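PDB 5DLY: plantazolicin methyltransferase BamL from Bacillus amyloliquefaciens subsp. plantarum, which probably transfers methyl groups from S-adenosyl-L-methionine to an amine of desmethylplantazolicin, giving the antibiotic plantazolicin. Local coordinates for residues I2-V6 against N138-I142; G208-G214 against H259-N265. All blocks are in the same frame, centred on the assembly; numbering follows the deposited sequence.

Interaction 1 (I2-V6 against N138-I142)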
loop_
_atom_site.group_PDB
_atom_site.type_symbol
_atom_site.label_atom_id
_atom_site.label_comp_id
_atom_site.label_asym_id
_atom_site.label_seq_id
_atom_site.Cartn_x
_atom_site.Cartn_y
_atom_site.Cartn_z
ATOM N N ILE A 2 21.371 2.153 2.031
ATOM C CA ILE A 2 20.050 2.155 1.416
ATOM C C ILE A 2 19.732 3.523 0.807
ATOM O O ILE A 2 19.038 3.596 -0.205
ATOM C CB ILE A 2 18.957 1.651 2.399
ATOM C CG1 ILE A 2 17.626 1.383 1.677
ATOM C CG2 ILE A 2 18.762 2.623 3.561
ATOM C CD1 ILE A 2 17.688 0.338 0.580
ATOM N N GLU A 3 20.265 4.596 1.403
ATOM C CA GLU A 3 20.101 5.943 0.864
ATOM C C GLU A 3 20.588 6.035 -0.588
ATOM O O GLU A 3 19.868 6.530 -1.455
ATOM C CB GLU A 3 20.800 6.982 1.756
ATOM C CG GLU A 3 20.926 8.382 1.158
ATOM C CD GLU A 3 19.611 9.134 1.100
ATOM O OE1 GLU A 3 18.705 8.823 1.904
ATOM O OE2 GLU A 3 19.488 10.049 0.255
ATOM N N THR A 4 21.800 5.546 -0.848
ATOM C CA THR A 4 22.362 5.603 -2.199
ATOM C C THR A 4 21.617 4.700 -3.195
ATOM O O THR A 4 21.388 5.104 -4.339
ATOM C CB THR A 4 23.870 5.272 -2.224
ATOM O OG1 THR A 4 24.529 5.905 -1.122
ATOM C CG2 THR A 4 24.489 5.772 -3.519
ATOM N N ILE A 5 21.226 3.500 -2.762
ATOM C CA ILE A 5 20.399 2.614 -3.599
ATOM C C ILE A 5 19.120 3.350 -4.007
ATOM O O ILE A 5 18.725 3.339 -5.176
ATOM C CB ILE A 5 20.045 1.300 -2.867
ATOM C CG1 ILE A 5 21.248 0.351 -2.867
ATOM C CG2 ILE A 5 18.844 0.608 -3.515
ATOM C CD1 ILE A 5 21.222 -0.689 -1.768
ATOM N N VAL A 6 18.493 4.006 -3.036
ATOM C CA VAL A 6 17.286 4.794 -3.293
ATOM C C VAL A 6 17.557 5.976 -4.235
ATOM O O VAL A 6 16.785 6.215 -5.161
ATOM C CB VAL A 6 16.616 5.240 -1.970
ATOM C CG1 VAL A 6 15.616 6.367 -2.199
ATOM C CG2 VAL A 6 15.942 4.048 -1.314
ATOM N N ASN A 138 11.024 10.332 -3.079
ATOM C CA ASN A 138 11.759 10.287 -1.823
ATOM C C ASN A 138 11.102 9.333 -0.814
ATOM O O ASN A 138 10.567 9.771 0.208
ATOM C CB ASN A 138 11.864 11.705 -1.260
ATOM C CG ASN A 138 12.624 12.641 -2.189
ATOM O OD1 ASN A 138 13.806 12.420 -2.458
ATOM N ND2 ASN A 138 11.953 13.679 -2.681
ATOM N N PRO A 139 11.159 8.013 -1.088
ATOM C CA PRO A 139 10.459 7.055 -0.231
ATOM C C PRO A 139 10.928 7.018 1.224
ATOM O O PRO A 139 10.099 6.845 2.123
ATOM C CB PRO A 139 10.688 5.711 -0.927
ATOM C CG PRO A 139 11.899 5.905 -1.767
ATOM C CD PRO A 139 11.841 7.338 -2.212
ATOM N N ILE A 140 12.232 7.174 1.473
ATOM C CA ILE A 140 12.727 7.153 2.854
ATOM C C ILE A 140 12.221 8.374 3.641
ATOM O O ILE A 140 11.775 8.236 4.785
ATOM C CB ILE A 140 14.273 7.055 2.910
ATOM C CG1 ILE A 140 14.762 5.833 2.116
ATOM C CG2 ILE A 140 14.758 6.987 4.351
ATOM C CD1 ILE A 140 16.271 5.726 1.979
ATOM N N ALA A 141 12.255 9.551 3.013
ATOM C CA ALA A 141 11.724 10.771 3.623
ATOM C C ALA A 141 10.244 10.618 3.957
ATOM O O ALA A 141 9.801 11.010 5.037
ATOM C CB ALA A 141 11.932 11.974 2.710
ATOM N N ILE A 142 9.484 10.027 3.043
ATOM C CA ILE A 142 8.055 9.864 3.290
ATOM C C ILE A 142 7.816 8.939 4.475
ATOM O O ILE A 142 7.019 9.255 5.359
ATOM C CB ILE A 142 7.305 9.376 2.032
ATOM C CG1 ILE A 142 7.181 10.545 1.049
ATOM C CG2 ILE A 142 5.916 8.841 2.394
ATOM C CD1 ILE A 142 6.830 10.148 -0.369
#

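Interaction 2 (G208-G214 against H259-N265)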
loop_
_atom_site.group_PDB
_atom_site.type_symbol
_atom_site.label_atom_id
_atom_site.label_comp_id
_atom_site.label_asym_id
_atom_site.label_seq_id
_atom_site.Cartn_x
_atom_site.Cartn_y
_atom_site.Cartn_z
ATOM N N GLY A 208 10.196 1.467 20.479
ATOM C CA GLY A 208 8.864 0.849 20.481
ATOM C C GLY A 208 8.305 0.636 19.086
ATOM O O GLY A 208 7.127 0.308 18.929
ATOM N N VAL A 209 9.158 0.830 18.081
ATOM C CA VAL A 209 8.766 0.689 16.678
ATOM C C VAL A 209 9.564 -0.431 16.012
ATOM O O VAL A 209 10.794 -0.383 15.944
ATOM C CB VAL A 209 8.957 2.005 15.898
ATOM C CG1 VAL A 209 8.565 1.824 14.438
ATOM C CG2 VAL A 209 8.147 3.131 16.533
ATOM N N SER A 210 8.850 -1.435 15.510
ATOM C CA SER A 210 9.478 -2.606 14.906
ATOM C C SER A 210 9.033 -2.757 13.460
ATOM O O SER A 210 8.187 -2.004 12.993
ATOM C CB SER A 210 9.104 -3.860 15.705
ATOM O OG SER A 210 7.702 -4.068 15.670
ATOM N N PHE A 211 9.614 -3.716 12.748
ATOM C CA PHE A 211 9.199 -3.989 11.374
ATOM C C PHE A 211 9.083 -5.475 11.075
ATOM O O PHE A 211 9.651 -6.313 11.771
ATOM C CB PHE A 211 10.134 -3.307 10.354
ATOM C CG PHE A 211 11.390 -4.081 10.049
ATOM C CD1 PHE A 211 12.532 -3.927 10.836
ATOM C CD2 PHE A 211 11.440 -4.953 8.961
ATOM C CE1 PHE A 211 13.691 -4.639 10.550
ATOM C CE2 PHE A 211 12.595 -5.667 8.669
ATOM C CZ PHE A 211 13.723 -5.506 9.465
ATOM N N HIS A 212 8.337 -5.793 10.021
ATOM C CA HIS A 212 8.340 -7.132 9.454
ATOM C C HIS A 212 8.215 -7.018 7.948
ATOM O O HIS A 212 7.462 -6.176 7.450
ATOM C CB HIS A 212 7.196 -7.987 10.004
ATOM C CG HIS A 212 7.164 -9.377 9.441
ATOM N ND1 HIS A 212 7.830 -10.434 10.024
ATOM C CD2 HIS A 212 6.563 -9.877 8.336
ATOM C CE1 HIS A 212 7.626 -11.530 9.313
ATOM N NE2 HIS A 212 6.860 -11.219 8.281
ATOM N N VAL A 213 8.942 -7.864 7.228
ATOM C CA VAL A 213 8.835 -7.932 5.771
ATOM C C VAL A 213 8.711 -9.391 5.351
ATOM O O VAL A 213 9.302 -10.280 5.971
ATOM C CB VAL A 213 10.032 -7.258 5.052
ATOM C CG1 VAL A 213 9.836 -7.239 3.549
ATOM C CG2 VAL A 213 10.237 -5.823 5.525
ATOM N N GLY A 214 7.930 -9.635 4.299
ATOM C CA GLY A 214 7.762 -10.987 3.776
ATOM C C GLY A 214 7.070 -10.945 2.435
ATOM O O GLY A 214 6.420 -9.958 2.096
ATOM N N HIS A 259 5.414 -7.279 1.224
ATOM C CA HIS A 259 4.535 -6.872 2.320
ATOM C C HIS A 259 5.405 -6.386 3.461
ATOM O O HIS A 259 6.273 -7.119 3.928
ATOM C CB HIS A 259 3.679 -8.049 2.796
ATOM C CG HIS A 259 2.864 -8.671 1.713
ATOM N ND1 HIS A 259 3.400 -9.560 0.809
ATOM C CD2 HIS A 259 1.557 -8.531 1.380
ATOM C CE1 HIS A 259 2.464 -9.933 -0.044
ATOM N NE2 HIS A 259 1.336 -9.339 0.288
ATOM N N GLY A 260 5.198 -5.146 3.893
ATOM C CA GLY A 260 6.023 -4.556 4.950
ATOM C C GLY A 260 5.161 -3.922 6.015
ATOM O O GLY A 260 4.137 -3.306 5.703
ATOM N N TRP A 261 5.551 -4.114 7.275
ATOM C CA TRP A 261 4.873 -3.502 8.411
ATOM C C TRP A 261 5.855 -2.712 9.243
ATOM O O TRP A 261 6.974 -3.179 9.513
ATOM C CB TRP A 261 4.235 -4.553 9.333
ATOM C CG TRP A 261 3.300 -5.510 8.671
ATOM C CD1 TRP A 261 3.639 -6.602 7.935
ATOM C CD2 TRP A 261 1.869 -5.468 8.704
ATOM N NE1 TRP A 261 2.510 -7.242 7.486
ATOM C CE2 TRP A 261 1.408 -6.574 7.953
ATOM C CE3 TRP A 261 0.930 -4.615 9.308
ATOM C CZ2 TRP A 261 0.048 -6.836 7.766
ATOM C CZ3 TRP A 261 -0.429 -4.875 9.121
ATOM C CH2 TRP A 261 -0.855 -5.979 8.353
ATOM N N ILE A 262 5.435 -1.512 9.634
ATOM C CA ILE A 262 6.116 -0.716 10.644
ATOM C C ILE A 262 5.117 -0.598 11.795
ATOM O O ILE A 262 4.046 0.004 11.648
ATOM C CB ILE A 262 6.548 0.654 10.080
ATOM C CG1 ILE A 262 7.646 0.474 9.029
ATOM C CG2 ILE A 262 7.093 1.560 11.176
ATOM C CD1 ILE A 262 7.762 1.636 8.061
ATOM N N ILE A 263 5.461 -1.208 12.927
ATOM C CA ILE A 263 4.519 -1.415 14.029
ATOM C C ILE A 263 4.952 -0.621 15.258
ATOM O O ILE A 263 6.080 -0.765 15.721
ATOM C CB ILE A 263 4.428 -2.918 14.387
ATOM C CG1 ILE A 263 3.904 -3.719 13.189
ATOM C CG2 ILE A 263 3.540 -3.142 15.613
ATOM C CD1 ILE A 263 4.488 -5.114 13.084
ATOM N N LYS A 264 4.064 0.226 15.764
ATOM C CA LYS A 264 4.352 0.964 16.993
ATOM C C LYS A 264 3.455 0.497 18.135
ATOM O O LYS A 264 2.222 0.463 18.022
ATOM C CB LYS A 264 4.257 2.487 16.789
ATOM C CG LYS A 264 4.703 3.299 18.002
ATOM C CD LYS A 264 4.736 4.783 17.685
ATOM C CE LYS A 264 5.199 5.599 18.884
ATOM N NZ LYS A 264 5.525 6.993 18.481
ATOM N N ASN A 265 4.095 0.142 19.242
ATOM C CA ASN A 265 3.392 -0.271 20.441
ATOM C C ASN A 265 4.085 0.329 21.658
ATOM O O ASN A 265 5.050 -0.240 22.182
ATOM C CB ASN A 265 3.335 -1.798 20.529
ATOM C CG ASN A 265 2.425 -2.295 21.643
ATOM O OD1 ASN A 265 1.691 -1.526 22.266
ATOM N ND2 ASN A 265 2.468 -3.595 21.893
HETATM O O HOH W 1 6.825 -2.638 17.885
#

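Interaction 1 (I2-V6 against N138-I142)
Segment 2-6 of helix 2-8 faces the first turn of helix 139-148, with Glu-3 CA 7.7 Å from Ile-140 CA and Val-6 CA 7.8 Å from Pro-139 CA. The backbones do not bond to each other, and side chains fill the gap. Ile-140 carries most of the contact. Its CG1 lies anti to its carbonyl carbon (chi1 -55°), and the chain then runs on extended, so CD1 is the part that reaches the other helix. There CD1 meets CG2 of Val-6 at 3.7 Å, the two side chains crossing at a slant. Two more groups of the N-terminal helix lie round the same methyl. Ile-2 comes with its CG2 branch, 4.3 Å from Ile-140 CD1. The Glu-3 chain bends at chi2 (72°), which brings OE1 within 3.9 Å of Ile-140 CD1. This is a van der Waals contact on a carboxylate whose other oxygen, OE2, forms a salt bridge with Arg-7.

Val-6 also uses its second branch. CG1 points at the proline ring and stands 3.8 Å from Pro-139 CG, with Pro-139 CD close by. Its two methyls are thus divided between neighbouring residues of the other helix. Leu-198 of helix 192-203 touches both Ile-2 and Ile-140. Phe-133 packs on Pro-139. The proline side chain is about 9 Å from the bound S-adenosyl-L-homocysteine, near the pocket but not among the residues that line it.

No hydrogen bond or salt bridge crosses between the segments. The N-terminal helix is held here by aliphatic groups against the start of helix 139-148. Such a contact depends on fit, and its one charged group, the partly exposed Glu-3, is paired within its own helix.

Interaction 2 (G208-G214 against H259-N265)
The carbonyl oxygen Gly-214 O takes two N-H groups of His-259. The backbone N of His-259 lies 3.0 Å from Gly-214 O. His-259 ND1 adds a weak bond to Gly-214 O at 3.3 Å, with the oxygen at the ring edge and in its plane. A chi1 of -56° keeps the imidazole beside the backbone N, so both donors face the same acceptor.

From here the strands run antiparallel, at 155°. Ser-210 pairs with Ile-263 through two backbone bonds, the shorter from Ile-263 N to Ser-210 O at 2.8 Å. His-212 and Trp-261 form another such pair. A water lies 2.8 Å from Ser-210 OG and donates to Ile-263 O, tying a side chain to the partner strand.

One face carries Val-209, Phe-211 and Ile-262. Val-209 CG1 touches Ile-262 CG2 at 3.6 Å, while Val-209 CG2 rests on Lys-264 CG at 3.7 Å. Helix 192-203 packs on Phe-211 and Val-213. On the other face, the rings of His-212 and Trp-261 each stack with Phe-221, and their ring nitrogens bond to Gly-220 O and Gly-219 O respectively.

Strand 258-265 also bonds to strand 154-160. The pair forms the 7-6 edge of a seven-stranded sheet of order 3-2-1-4-5-7-6, the order of the Rossmann-like class I methyltransferase fold.

In the fold
Interaction 1 joins two helices, whereas interaction 2 joins the last two strands at one edge of the central sheet. Their centres lie 17 Å apart and they do not touch. Interaction 1 is mostly buried and apolar. Interaction 2 is longer, rests on regular backbone hydrogen bonds, and runs from buried residues near His-259 to exposed ones near Asn-265. The helix pair relies on its side chains to meet at all, while the strand pair is joined chiefly by main-chain atoms. Shared helices connect them. Helix 192-203 touches both contacts. Helix 139-148 supplies Ile-140 to the first contact, and further along Val-143 and Ile-147 pack on Ile-262 of the second.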